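Local coordinates for cyclic GMP-AMP synthase-like receptor (Tribolium castaneum, PDB 7LT2), which senses double-stranded RNA in the cytoplasm and, in innate immune defence, catalyses formation of cyclic GMP-AMP from ATP and GTP, at residues Ser30-Phe35 against Met177-Ser182; Glu69-Asp74 against Met190-Val195; Leu129-Thr134 against Arg238-Ser243; Asn153-Glu158 against Ile168-Gly173. All blocks are in the same frame, centred on the assembly; numbering follows the deposited sequence.

Interaction 1: residues Ser30-Phe35 against Met177-Ser182; sequences SVLRTF and MTLGIS
The Phe35 ring receives Leu179 on one face: methyl CD1 sits 4.0 Å from the ring centroid and 5° off the ring normal, a CH-pi contact almost exactly over the middle of the ring. Val142, Thr145 and Leu146 of helix 131-147 also touch this phenylalanine. Phe35 and Leu179 approach from opposite directions, and the ring is brought toward the strand because CG lies trans to the backbone N (chi1 -169°).

One turn earlier in helix 18-42, Val31 and Ile181 reach for each other tip to tip, with Val31 CG1 3.9 Å from Ile181 CD1. Leu32 packs beside them. Its CB does not aim at the strand, but the CD2 branch swings in to lie 4.1 Å from Ile181 CD1 and 4.3 Å from Leu179 CD1. Ile181 CD1 therefore meets two helix residues, and Leu179 CD1 is shared between an aromatic face and a leucine methyl.

The axes of segments 30-35 and 177-182 approach to 11.0 Å, at 131° between their directions, and the alternation of the strand turns Leu179 and Ile181 to the helix. This packs helix 18-42 on the central sheet of the nucleotidyltransferase fold, and Leu32 also touches Phe71, a probable ATP-site residue. All five touching residues are buried and no hydrogen bond joins the segments, so the contact rests on dispersion and the exclusion of water.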
loop_
_atom_site.group_PDB
_atom_site.type_symbol
_atom_site.label_atom_id
_atom_site.label_comp_id
_atom_site.label_asym_id
_atom_site.label_seq_id
_atom_site.Cartn_x
_atom_site.Cartn_y
_atom_site.Cartn_z
ATOM N N SER A 30 1.206 2.474 17.758
ATOM C CA SER A 30 1.296 1.985 19.130
ATOM C C SER A 30 0.248 0.912 19.406
ATOM O O SER A 30 0.547 -0.111 20.036
ATOM C CB SER A 30 1.154 3.153 20.110
ATOM O OG SER A 30 1.373 2.727 21.446
ATOM N N VAL A 31 -0.984 1.115 18.942
ATOM C CA VAL A 31 -2.005 0.074 19.070
ATOM C C VAL A 31 -1.532 -1.222 18.423
ATOM O O VAL A 31 -1.655 -2.309 19.001
ATOM C CB VAL A 31 -3.337 0.547 18.463
ATOM C CG1 VAL A 31 -4.286 -0.633 18.276
ATOM C CG2 VAL A 31 -3.964 1.614 19.347
ATOM N N LEU A 32 -0.967 -1.123 17.216
ATOM C CA LEU A 32 -0.563 -2.326 16.495
ATOM C C LEU A 32 0.651 -3.002 17.133
ATOM O O LEU A 32 0.742 -4.237 17.108
ATOM C CB LEU A 32 -0.297 -1.987 15.027
ATOM C CG LEU A 32 -1.545 -1.521 14.264
ATOM C CD1 LEU A 32 -1.147 -0.907 12.916
ATOM C CD2 LEU A 32 -2.530 -2.672 14.067
ATOM N N ARG A 33 1.580 -2.236 17.719
ATOM C CA ARG A 33 2.680 -2.878 18.440
ATOM C C ARG A 33 2.160 -3.682 19.625
ATOM O O ARG A 33 2.630 -4.799 19.883
ATOM C CB ARG A 33 3.707 -1.841 18.899
ATOM C CG ARG A 33 4.761 -1.510 17.854
ATOM C CD ARG A 33 5.922 -0.732 18.460
ATOM N NE ARG A 33 5.496 0.589 18.900
ATOM C CZ ARG A 33 5.483 1.666 18.126
ATOM N NH1 ARG A 33 5.911 1.623 16.876
ATOM N NH2 ARG A 33 5.029 2.813 18.620
ATOM N N THR A 34 1.186 -3.137 20.355
ATOM C CA THR A 34 0.573 -3.895 21.442
ATOM C C THR A 34 -0.045 -5.187 20.924
ATOM O O THR A 34 0.112 -6.251 21.535
ATOM C CB THR A 34 -0.488 -3.051 22.150
ATOM O OG1 THR A 34 0.104 -1.836 22.627
ATOM C CG2 THR A 34 -1.075 -3.817 23.331
ATOM N N PHE A 35 -0.737 -5.117 19.786
ATOM C CA PHE A 35 -1.372 -6.311 19.241
ATOM C C PHE A 35 -0.337 -7.333 18.779
ATOM O O PHE A 35 -0.489 -8.534 19.035
ATOM C CB PHE A 35 -2.310 -5.928 18.093
ATOM C CG PHE A 35 -3.201 -7.055 17.649
ATOM C CD1 PHE A 35 -4.437 -7.251 18.237
ATOM C CD2 PHE A 35 -2.788 -7.928 16.662
ATOM C CE1 PHE A 35 -5.252 -8.296 17.836
ATOM C CE2 PHE A 35 -3.592 -8.971 16.259
ATOM C CZ PHE A 35 -4.827 -9.154 16.851
ATOM N N MET A 177 -7.387 -10.465 7.725
ATOM C CA MET A 177 -8.234 -9.882 8.755
ATOM C C MET A 177 -8.091 -8.369 8.753
ATOM O O MET A 177 -7.007 -7.836 8.513
ATOM C CB MET A 177 -7.848 -10.422 10.133
ATOM C CG MET A 177 -8.049 -11.910 10.299
ATOM S SD MET A 177 -9.803 -12.283 10.364
ATOM C CE MET A 177 -10.344 -11.142 11.639
ATOM N N THR A 178 -9.193 -7.675 9.029
ATOM C CA THR A 178 -9.190 -6.229 9.212
ATOM C C THR A 178 -9.406 -5.899 10.682
ATOM O O THR A 178 -10.310 -6.450 11.319
ATOM C CB THR A 178 -10.283 -5.558 8.370
ATOM O OG1 THR A 178 -10.045 -5.802 6.976
ATOM C CG2 THR A 178 -10.327 -4.042 8.631
ATOM N N LEU A 179 -8.580 -5.007 11.217
ATOM C CA LEU A 179 -8.827 -4.399 12.518
ATOM C C LEU A 179 -9.342 -2.982 12.310
ATOM O O LEU A 179 -8.643 -2.144 11.732
ATOM C CB LEU A 179 -7.559 -4.367 13.372
ATOM C CG LEU A 179 -6.867 -5.694 13.687
ATOM C CD1 LEU A 179 -5.718 -5.480 14.690
ATOM C CD2 LEU A 179 -7.842 -6.739 14.200
ATOM N N GLY A 180 -10.556 -2.714 12.783
ATOM C CA GLY A 180 -11.060 -1.352 12.822
ATOM C C GLY A 180 -10.690 -0.689 14.135
ATOM O O GLY A 180 -11.132 -1.133 15.197
ATOM N N ILE A 181 -9.880 0.365 14.094
ATOM C CA ILE A 181 -9.332 0.978 15.301
ATOM C C ILE A 181 -10.033 2.308 15.541
ATOM O O ILE A 181 -10.082 3.163 14.648
ATOM C CB ILE A 181 -7.808 1.157 15.192
ATOM C CG1 ILE A 181 -7.144 -0.211 14.990
ATOM C CG2 ILE A 181 -7.260 1.847 16.442
ATOM C CD1 ILE A 181 -5.659 -0.154 14.689
ATOM N N SER A 182 -10.575 2.480 16.746
ATOM C CA SER A 182 -11.292 3.690 17.131
ATOM C C SER A 182 -10.799 4.181 18.486
ATOM O O SER A 182 -10.262 3.417 19.291
ATOM C CB SER A 182 -12.809 3.451 17.212
ATOM O OG SER A 182 -13.344 3.000 15.979
#

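Interaction 2: residues Glu69-Asp74 against Met190-Val195; sequences EEFDLD and MDVDLV
Asp193 OD1 is gripped twice: it accepts from a water that also donates to Glu70 OE1 (2.6 Å from the water oxygen), and it is hydrogen-bonded to Thr178 OG1 of strand 177-183. A second water donates to Asp193 OD2 (2.6 Å) and to Asp72 OD1. The planes of the Asp72 and Asp193 carboxylates are within 16° of parallel, and Asp72 OD1 stands 4.1 Å from Asp193 OD2. Glu70, Asp72 and Asp193 probably bind the catalytic magnesium, as in related enzymes; in this structure water bridges the acids.

These residues project from one face of two parallel strands at the centre of the nucleotidyltransferase sheet, the acidic triad of this superfamily. Backbone bonds alternate between the strands: Leu73 N to Asp193 O is the shortest at 2.8 Å, and Asp191 N to Glu69 O is nearly straight at 175°.

On the other face, Phe71 and Val192 lie side by side. Val192 CG1 sits over the Phe71 ring and CG2 comes 3.5 Å from CE1 of that ring, while Met190 SD approaches the ring edge in plane, 3.8 Å from Phe71 CD1. The ring takes this position because chi1 of 68° sets CG between the backbone N and carbonyl carbon. Further along, Leu73 CD2 meets Leu194 CD2 at 4.0 Å. Leu28 of helix 18-42 touches Phe71 and Met190, and Leu32 packs on Val192.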
loop_
_atom_site.group_PDB
_atom_site.type_symbol
_atom_site.label_atom_id
_atom_site.label_comp_id
_atom_site.label_asym_id
_atom_site.label_seq_id
_atom_site.Cartn_x
_atom_site.Cartn_y
_atom_site.Cartn_z
ATOM N N GLU A 69 -8.601 6.148 5.309
ATOM C CA GLU A 69 -9.581 5.177 5.776
ATOM C C GLU A 69 -8.968 3.827 6.130
ATOM O O GLU A 69 -9.484 3.139 7.018
ATOM C CB GLU A 69 -10.680 4.997 4.728
ATOM C CG GLU A 69 -11.680 6.141 4.742
ATOM C CD GLU A 69 -12.519 6.210 3.488
ATOM O OE1 GLU A 69 -12.049 5.747 2.430
ATOM O OE2 GLU A 69 -13.651 6.733 3.564
ATOM N N GLU A 70 -7.876 3.441 5.469
ATOM C CA GLU A 70 -7.279 2.134 5.732
ATOM C C GLU A 70 -5.814 2.134 5.323
ATOM O O GLU A 70 -5.373 2.965 4.528
ATOM C CB GLU A 70 -8.022 1.022 4.986
ATOM C CG GLU A 70 -8.018 1.199 3.476
ATOM C CD GLU A 70 -8.573 -0.007 2.747
ATOM O OE1 GLU A 70 -8.192 -1.143 3.105
ATOM O OE2 GLU A 70 -9.384 0.182 1.818
ATOM N N PHE A 71 -5.065 1.180 5.877
ATOM C CA PHE A 71 -3.753 0.833 5.348
ATOM C C PHE A 71 -3.473 -0.633 5.655
ATOM O O PHE A 71 -4.231 -1.300 6.366
ATOM C CB PHE A 71 -2.634 1.747 5.888
ATOM C CG PHE A 71 -2.339 1.589 7.358
ATOM C CD1 PHE A 71 -3.035 2.329 8.299
ATOM C CD2 PHE A 71 -1.329 0.744 7.791
ATOM C CE1 PHE A 71 -2.751 2.210 9.650
ATOM C CE2 PHE A 71 -1.041 0.616 9.143
ATOM C CZ PHE A 71 -1.756 1.350 10.072
ATOM N N ASP A 72 -2.383 -1.131 5.082
ATOM C CA ASP A 72 -1.955 -2.515 5.252
ATOM C C ASP A 72 -0.811 -2.599 6.252
ATOM O O ASP A 72 0.207 -1.918 6.096
ATOM C CB ASP A 72 -1.491 -3.116 3.924
ATOM C CG ASP A 72 -2.634 -3.519 3.024
ATOM O OD1 ASP A 72 -3.813 -3.365 3.421
ATOM O OD2 ASP A 72 -2.339 -3.994 1.908
ATOM N N LEU A 73 -0.961 -3.460 7.255
ATOM C CA LEU A 73 0.175 -3.849 8.085
ATOM C C LEU A 73 0.808 -5.071 7.437
ATOM O O LEU A 73 0.316 -6.192 7.587
ATOM C CB LEU A 73 -0.249 -4.141 9.520
ATOM C CG LEU A 73 0.949 -4.350 10.458
ATOM C CD1 LEU A 73 1.707 -3.042 10.634
ATOM C CD2 LEU A 73 0.482 -4.897 11.794
ATOM N N ASP A 74 1.891 -4.854 6.694
ATOM C CA ASP A 74 2.639 -5.952 6.092
ATOM C C ASP A 74 3.551 -6.535 7.162
ATOM O O ASP A 74 4.567 -5.936 7.530
ATOM C CB ASP A 74 3.421 -5.470 4.876
ATOM C CG ASP A 74 2.521 -5.112 3.713
ATOM O OD1 ASP A 74 1.450 -5.745 3.562
ATOM O OD2 ASP A 74 2.872 -4.185 2.959
ATOM N N MET A 190 -8.913 4.371 11.870
ATOM C CA MET A 190 -8.551 3.761 10.592
ATOM C C MET A 190 -8.743 2.254 10.679
ATOM O O MET A 190 -8.717 1.671 11.768
ATOM C CB MET A 190 -7.105 4.086 10.202
ATOM C CG MET A 190 -6.952 4.569 8.760
ATOM S SD MET A 190 -5.372 5.356 8.425
ATOM C CE MET A 190 -5.589 6.902 9.290
ATOM N N ASP A 191 -8.947 1.634 9.510
ATOM C CA ASP A 191 -8.921 0.182 9.363
ATOM C C ASP A 191 -7.515 -0.264 8.988
ATOM O O ASP A 191 -6.808 0.422 8.248
ATOM C CB ASP A 191 -9.890 -0.288 8.271
ATOM C CG ASP A 191 -11.348 -0.130 8.652
ATOM O OD1 ASP A 191 -11.652 0.016 9.851
ATOM O OD2 ASP A 191 -12.202 -0.177 7.736
ATOM N N VAL A 192 -7.109 -1.434 9.490
ATOM C CA VAL A 192 -5.791 -1.992 9.197
ATOM C C VAL A 192 -5.946 -3.456 8.809
ATOM O O VAL A 192 -6.521 -4.242 9.567
ATOM C CB VAL A 192 -4.831 -1.863 10.397
ATOM C CG1 VAL A 192 -3.438 -2.348 10.023
ATOM C CG2 VAL A 192 -4.773 -0.417 10.889
ATOM N N ASP A 193 -5.421 -3.824 7.641
ATOM C CA ASP A 193 -5.402 -5.216 7.204
ATOM C C ASP A 193 -4.088 -5.872 7.621
ATOM O O ASP A 193 -3.009 -5.306 7.421
ATOM C CB ASP A 193 -5.592 -5.316 5.689
ATOM C CG ASP A 193 -7.037 -5.110 5.265
ATOM O OD1 ASP A 193 -7.869 -4.731 6.119
ATOM O OD2 ASP A 193 -7.338 -5.330 4.073
ATOM N N LEU A 194 -4.180 -7.073 8.189
ATOM C CA LEU A 194 -3.014 -7.764 8.743
ATOM C C LEU A 194 -2.549 -8.789 7.714
ATOM O O LEU A 194 -3.123 -9.872 7.601
ATOM C CB LEU A 194 -3.361 -8.407 10.078
ATOM C CG LEU A 194 -4.073 -7.504 11.089
ATOM C CD1 LEU A 194 -4.441 -8.294 12.339
ATOM C CD2 LEU A 194 -3.215 -6.300 11.445
ATOM N N VAL A 195 -1.508 -8.439 6.962
ATOM C CA VAL A 195 -1.087 -9.182 5.776
ATOM C C VAL A 195 0.210 -9.926 6.085
ATOM O O VAL A 195 1.248 -9.302 6.338
ATOM C CB VAL A 195 -0.899 -8.245 4.573
ATOM C CG1 VAL A 195 -0.559 -9.040 3.324
ATOM C CG2 VAL A 195 -2.147 -7.380 4.365
HETATM O O HOH W 1 -9.184 -2.486 5.130
HETATM O O HOH W 2 -5.804 -4.575 2.077
#

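Interaction 3: residues Leu129-Thr134 against Arg238-Ser243; sequences LDTGKT and RYWSLS
Trp240 carries this contact, with its indole inserted against the start of helix 131-147. The ring N-H donates to Leu129 O (NE1 to O 3.1 Å, 166° at the hydrogen); the oxygen lies in the indole plane, but the donor stands above the carbonyl plane. Thr131 CG2 covers one face, 3.4 Å from the centroid of the five-membered ring in a CH-pi contact, and Leu129 CD1 lies over the opposite face near the rim. At the far edge, in plane, Thr134 OG1 is 3.5 Å from Trp240 CH2.

A second shell fixes these groups. Thr134 OG1 donates to Asp130 O (2.8 Å), which also accepts from Thr134 N on the opposite face of the carbonyl plane. Asp130 itself is the N-cap: its OD1 accepts from Lys133 N at 2.9 Å. One water links Thr131 OG1 to Tyr239 O. Farther out, Trp240 also touches Ile224 of strand 222-225, and Thr134 packs on Ala196 and Phe198 of strand 188-200.

The strand that Trp240 begins carries Ser241, Leu242 and Ser243, which probably contribute to GTP binding. Its first residue is thus fixed by a polar bond at the indole edge and apolar groups over both faces, a combination that restrains the tilt of the ring as well as its position.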
loop_
_atom_site.group_PDB
_atom_site.type_symbol
_atom_site.label_atom_id
_atom_site.label_comp_id
_atom_site.label_asym_id
_atom_site.label_seq_id
_atom_site.Cartn_x
_atom_site.Cartn_y
_atom_site.Cartn_z
ATOM N N LEU A 129 6.143 -22.578 -0.782
ATOM C CA LEU A 129 5.361 -21.680 0.057
ATOM C C LEU A 129 3.985 -21.476 -0.559
ATOM O O LEU A 129 3.867 -21.174 -1.748
ATOM C CB LEU A 129 6.072 -20.333 0.194
ATOM C CG LEU A 129 6.725 -19.926 1.513
ATOM C CD1 LEU A 129 7.111 -18.443 1.459
ATOM C CD2 LEU A 129 5.828 -20.214 2.714
ATOM N N ASP A 130 2.942 -21.626 0.253
ATOM C CA ASP A 130 1.571 -21.616 -0.243
ATOM C C ASP A 130 0.828 -20.405 0.311
ATOM O O ASP A 130 0.803 -20.193 1.526
ATOM C CB ASP A 130 0.860 -22.922 0.135
ATOM C CG ASP A 130 -0.510 -23.050 -0.497
ATOM O OD1 ASP A 130 -1.444 -22.374 -0.028
ATOM O OD2 ASP A 130 -0.649 -23.823 -1.468
ATOM N N THR A 131 0.215 -19.621 -0.584
ATOM C CA THR A 131 -0.460 -18.396 -0.158
ATOM C C THR A 131 -1.679 -18.700 0.703
ATOM O O THR A 131 -1.899 -18.044 1.726
ATOM C CB THR A 131 -0.871 -17.556 -1.370
ATOM O OG1 THR A 131 -1.730 -18.323 -2.222
ATOM C CG2 THR A 131 0.342 -17.104 -2.154
ATOM N N GLY A 132 -2.488 -19.681 0.302
ATOM C CA GLY A 132 -3.675 -20.005 1.076
ATOM C C GLY A 132 -3.348 -20.507 2.469
ATOM O O GLY A 132 -3.981 -20.105 3.448
ATOM N N LYS A 133 -2.351 -21.390 2.579
ATOM C CA LYS A 133 -1.958 -21.887 3.894
ATOM C C LYS A 133 -1.440 -20.758 4.773
ATOM O O LYS A 133 -1.774 -20.687 5.960
ATOM C CB LYS A 133 -0.904 -22.987 3.751
ATOM C CG LYS A 133 -1.398 -24.195 2.965
ATOM C CD LYS A 133 -0.394 -25.332 2.985
ATOM C CE LYS A 133 -0.405 -26.050 4.321
ATOM N NZ LYS A 133 0.240 -27.406 4.263
ATOM N N THR A 134 -0.628 -19.863 4.200
ATOM C CA THR A 134 -0.106 -18.724 4.953
ATOM C C THR A 134 -1.238 -17.837 5.461
ATOM O O THR A 134 -1.236 -17.408 6.621
ATOM C CB THR A 134 0.856 -17.910 4.075
ATOM O OG1 THR A 134 1.954 -18.733 3.661
ATOM C CG2 THR A 134 1.403 -16.701 4.841
ATOM N N ARG A 238 0.631 -21.312 -5.305
ATOM C CA ARG A 238 2.072 -21.123 -5.432
ATOM C C ARG A 238 2.474 -19.709 -5.825
ATOM O O ARG A 238 3.648 -19.356 -5.673
ATOM C CB ARG A 238 2.652 -22.080 -6.471
ATOM C CG ARG A 238 3.029 -23.429 -5.933
ATOM C CD ARG A 238 3.977 -24.109 -6.892
ATOM N NE ARG A 238 4.011 -25.548 -6.680
ATOM C CZ ARG A 238 4.607 -26.404 -7.494
ATOM N NH1 ARG A 238 5.222 -25.999 -8.593
ATOM N NH2 ARG A 238 4.588 -27.700 -7.198
ATOM N N TYR A 239 1.550 -18.906 -6.348
ATOM C CA TYR A 239 1.894 -17.621 -6.947
ATOM C C TYR A 239 1.841 -16.517 -5.900
ATOM O O TYR A 239 0.779 -16.238 -5.332
ATOM C CB TYR A 239 0.957 -17.302 -8.113
ATOM C CG TYR A 239 1.181 -18.167 -9.328
ATOM C CD1 TYR A 239 0.636 -19.440 -9.402
ATOM C CD2 TYR A 239 1.938 -17.713 -10.405
ATOM C CE1 TYR A 239 0.833 -20.243 -10.511
ATOM C CE2 TYR A 239 2.140 -18.511 -11.525
ATOM C CZ TYR A 239 1.585 -19.778 -11.567
ATOM O OH TYR A 239 1.773 -20.586 -12.670
ATOM N N TRP A 240 2.986 -15.883 -5.662
ATOM C CA TRP A 240 3.114 -14.764 -4.740
ATOM C C TRP A 240 3.388 -13.484 -5.516
ATOM O O TRP A 240 4.076 -13.510 -6.542
ATOM C CB TRP A 240 4.251 -15.009 -3.745
ATOM C CG TRP A 240 3.959 -16.098 -2.778
ATOM C CD1 TRP A 240 3.934 -17.438 -3.035
ATOM C CD2 TRP A 240 3.645 -15.949 -1.389
ATOM N NE1 TRP A 240 3.622 -18.134 -1.894
ATOM C CE2 TRP A 240 3.442 -17.246 -0.867
ATOM C CE3 TRP A 240 3.512 -14.851 -0.537
ATOM C CZ2 TRP A 240 3.113 -17.470 0.469
ATOM C CZ3 TRP A 240 3.192 -15.075 0.793
ATOM C CH2 TRP A 240 2.993 -16.376 1.280
ATOM N N SER A 241 2.848 -12.371 -5.027
ATOM C CA SER A 241 3.156 -11.056 -5.572
ATOM C C SER A 241 4.419 -10.507 -4.922
ATOM O O SER A 241 4.734 -10.827 -3.777
ATOM C CB SER A 241 2.008 -10.073 -5.335
ATOM O OG SER A 241 0.815 -10.496 -5.964
ATOM N N LEU A 242 5.129 -9.659 -5.658
ATOM C CA LEU A 242 6.287 -8.955 -5.129
ATOM C C LEU A 242 5.870 -7.580 -4.635
ATOM O O LEU A 242 5.045 -6.907 -5.262
ATOM C CB LEU A 242 7.375 -8.809 -6.191
ATOM C CG LEU A 242 8.115 -10.092 -6.550
ATOM C CD1 LEU A 242 8.746 -9.952 -7.909
ATOM C CD2 LEU A 242 9.175 -10.413 -5.505
ATOM N N SER A 243 6.432 -7.171 -3.506
ATOM C CA SER A 243 6.262 -5.814 -3.010
ATOM C C SER A 243 7.617 -5.121 -3.008
ATOM O O SER A 243 8.528 -5.510 -2.266
ATOM C CB SER A 243 5.641 -5.789 -1.620
ATOM O OG SER A 243 5.575 -4.448 -1.155
HETATM O O HOH W 3 5.490 -20.778 -4.056
HETATM O O HOH W 4 -1.373 -17.839 -5.073
#

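Interaction 4: residues Asn153-Glu158 against Ile168-Gly173; sequences NNATCE and INWWKG
Thr156 and Asn169 join through a short side-chain hydrogen bond, Thr156 OG1 donating to Asn169 OD1 over 2.7 Å. The hydroxyl approaches the amide oxygen tilted 22° from the carbonyl plane, and the two side chains cross at a slant. A chi1 of -65° in Asn169 places CG beside its own backbone N and brings the amide to the threonine. Asn169 OD1 is gripped a second time by a water, which donates to it over 3.1 Å.

One residue farther along the hairpin, toward its turn, Cys157 and Ile168 form an antiparallel hydrogen-bonded pair. Cys157 N donates to Ile168 O and Ile168 N returns the bond to Cys157 O, both at 2.8 Å. Their side chains share one face of the hairpin, with CB atoms 4.0 Å apart.

Trp170 extends the packing on that side. Cys157 SG lies obliquely to the six-membered ring, 4.5 Å from its centroid and 61° off the normal, a sulfur-aromatic contact. The sulfur comes nearest at Trp170 CZ3, 3.4 Å away. Ala155 CB touches the outer corner of the indole, 3.7 Å from CH2 of Trp170. The water on Asn169 stands over one face of this ring, toward its rim.

The paired strands 156-161 and 164-171 make a beta hairpin in the nucleotidyltransferase domain. Gln143 and Leu146 of helix 131-147 pack against Trp170, Leu146 also touches Cys157, and Trp170 reaches Met177 and Leu179 of strand 177-183, the next strand of the sheet.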
loop_
_atom_site.group_PDB
_atom_site.type_symbol
_atom_site.label_atom_id
_atom_site.label_comp_id
_atom_site.label_asym_id
_atom_site.label_seq_id
_atom_site.Cartn_x
_atom_site.Cartn_y
_atom_site.Cartn_z
ATOM N N ASN A 153 -18.376 -4.134 25.449
ATOM C CA ASN A 153 -19.548 -4.019 24.569
ATOM C C ASN A 153 -19.768 -5.376 23.903
ATOM O O ASN A 153 -19.866 -6.390 24.612
ATOM C CB ASN A 153 -19.332 -2.840 23.625
ATOM C CG ASN A 153 -20.614 -2.380 22.962
ATOM O OD1 ASN A 153 -21.334 -3.173 22.352
ATOM N ND2 ASN A 153 -20.914 -1.091 23.088
ATOM N N ASN A 154 -19.839 -5.456 22.575
ATOM C CA ASN A 154 -20.054 -6.718 21.868
ATOM C C ASN A 154 -18.810 -7.034 21.045
ATOM O O ASN A 154 -18.642 -6.517 19.937
ATOM C CB ASN A 154 -21.294 -6.645 20.981
ATOM C CG ASN A 154 -21.594 -7.964 20.298
ATOM O OD1 ASN A 154 -21.551 -9.021 20.926
ATOM N ND2 ASN A 154 -21.883 -7.910 19.002
ATOM N N ALA A 155 -17.944 -7.887 21.593
ATOM C CA ALA A 155 -16.749 -8.364 20.896
ATOM C C ALA A 155 -15.883 -7.203 20.413
ATOM O O ALA A 155 -15.346 -7.220 19.307
ATOM C CB ALA A 155 -17.116 -9.286 19.733
ATOM N N THR A 156 -15.764 -6.173 21.237
ATOM C CA THR A 156 -14.877 -5.052 20.965
ATOM C C THR A 156 -13.684 -5.153 21.905
ATOM O O THR A 156 -13.858 -5.132 23.127
ATOM C CB THR A 156 -15.611 -3.724 21.158
ATOM O OG1 THR A 156 -16.688 -3.631 20.217
ATOM C CG2 THR A 156 -14.659 -2.558 20.960
ATOM N N CYS A 157 -12.484 -5.275 21.341
ATOM C CA CYS A 157 -11.278 -5.345 22.156
ATOM C C CYS A 157 -10.926 -3.969 22.696
ATOM O O CYS A 157 -11.110 -2.956 22.015
ATOM C CB CYS A 157 -10.094 -5.871 21.349
ATOM S SG CYS A 157 -10.369 -7.446 20.586
ATOM N N GLU A 158 -10.403 -3.932 23.919
ATOM C CA GLU A 158 -9.947 -2.686 24.527
ATOM C C GLU A 158 -8.454 -2.781 24.798
ATOM O O GLU A 158 -8.007 -3.678 25.523
ATOM C CB GLU A 158 -10.716 -2.386 25.813
ATOM C CG GLU A 158 -10.378 -1.029 26.413
ATOM C CD GLU A 158 -11.377 -0.589 27.461
ATOM O OE1 GLU A 158 -12.408 0.027 27.081
ATOM O OE2 GLU A 158 -11.138 -0.859 28.653
ATOM N N ILE A 168 -10.926 -1.915 19.391
ATOM C CA ILE A 168 -10.601 -2.654 18.180
ATOM C C ILE A 168 -11.768 -3.572 17.853
ATOM O O ILE A 168 -12.139 -4.436 18.660
ATOM C CB ILE A 168 -9.296 -3.451 18.320
ATOM C CG1 ILE A 168 -8.104 -2.504 18.448
ATOM C CG2 ILE A 168 -9.101 -4.356 17.119
ATOM C CD1 ILE A 168 -6.785 -3.227 18.503
ATOM N N ASN A 169 -12.351 -3.372 16.679
ATOM C CA ASN A 169 -13.326 -4.279 16.105
ATOM C C ASN A 169 -12.667 -5.022 14.950
ATOM O O ASN A 169 -11.640 -4.591 14.423
ATOM C CB ASN A 169 -14.569 -3.512 15.641
ATOM C CG ASN A 169 -15.319 -2.874 16.799
ATOM O OD1 ASN A 169 -15.998 -3.562 17.564
ATOM N ND2 ASN A 169 -15.202 -1.559 16.932
ATOM N N TRP A 170 -13.236 -6.163 14.571
ATOM C CA TRP A 170 -12.567 -6.958 13.551
ATOM C C TRP A 170 -13.578 -7.711 12.705
ATOM O O TRP A 170 -14.706 -7.989 13.130
ATOM C CB TRP A 170 -11.578 -7.956 14.155
ATOM C CG TRP A 170 -12.264 -9.042 14.866
ATOM C CD1 TRP A 170 -12.718 -10.220 14.337
ATOM C CD2 TRP A 170 -12.618 -9.055 16.242
ATOM N NE1 TRP A 170 -13.324 -10.970 15.311
ATOM C CE2 TRP A 170 -13.276 -10.277 16.492
ATOM C CE3 TRP A 170 -12.436 -8.158 17.295
ATOM C CZ2 TRP A 170 -13.749 -10.625 17.752
ATOM C CZ3 TRP A 170 -12.900 -8.507 18.543
ATOM C CH2 TRP A 170 -13.555 -9.726 18.762
ATOM N N TRP A 171 -13.129 -8.071 11.507
ATOM C CA TRP A 171 -13.920 -8.791 10.517
ATOM C C TRP A 171 -12.972 -9.236 9.414
ATOM O O TRP A 171 -11.819 -8.807 9.350
ATOM C CB TRP A 171 -15.050 -7.919 9.956
ATOM C CG TRP A 171 -14.563 -6.616 9.377
ATOM C CD1 TRP A 171 -14.151 -6.390 8.095
ATOM C CD2 TRP A 171 -14.440 -5.361 10.065
ATOM N NE1 TRP A 171 -13.775 -5.074 7.944
ATOM C CE2 TRP A 171 -13.944 -4.423 9.138
ATOM C CE3 TRP A 171 -14.700 -4.942 11.373
ATOM C CZ2 TRP A 171 -13.695 -3.094 9.480
ATOM C CZ3 TRP A 171 -14.455 -3.619 11.711
ATOM C CH2 TRP A 171 -13.962 -2.711 10.766
ATOM N N LYS A 172 -13.472 -10.089 8.527
ATOM C CA LYS A 172 -12.673 -10.582 7.408
ATOM C C LYS A 172 -13.447 -10.341 6.118
ATOM O O LYS A 172 -14.338 -11.118 5.766
ATOM C CB LYS A 172 -12.328 -12.054 7.592
ATOM C CG LYS A 172 -11.304 -12.572 6.613
ATOM C CD LYS A 172 -10.778 -13.925 7.054
ATOM C CE LYS A 172 -9.798 -14.486 6.041
ATOM N NZ LYS A 172 -10.466 -14.762 4.742
ATOM N N GLY A 173 -13.119 -9.259 5.420
ATOM C CA GLY A 173 -13.709 -8.955 4.135
ATOM C C GLY A 173 -12.828 -9.305 2.962
ATOM O O GLY A 173 -13.137 -8.921 1.829
HETATM O O HOH W 5 -15.586 -6.574 16.980
#

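How the interactions relate
From the N terminus, helix 18-42 supplies the first half of interaction 1, which closes only at strand 177-183. Interaction 2 opens at strand 70-77 and ends on strand 188-200, while interaction 3 runs from the start of helix 131-147 to strand 240-243. These three cross one another along the chain. Interaction 4, a local hairpin closure, falls within the span of each. Strands 164-171, 177-183, 188-200 and 70-77 lie side by side in this order, so interactions 4, 1 and 2 meet directly. Interaction 3 touches none of the others, yet strand 240-243 joins the same sheet through strand 222-225.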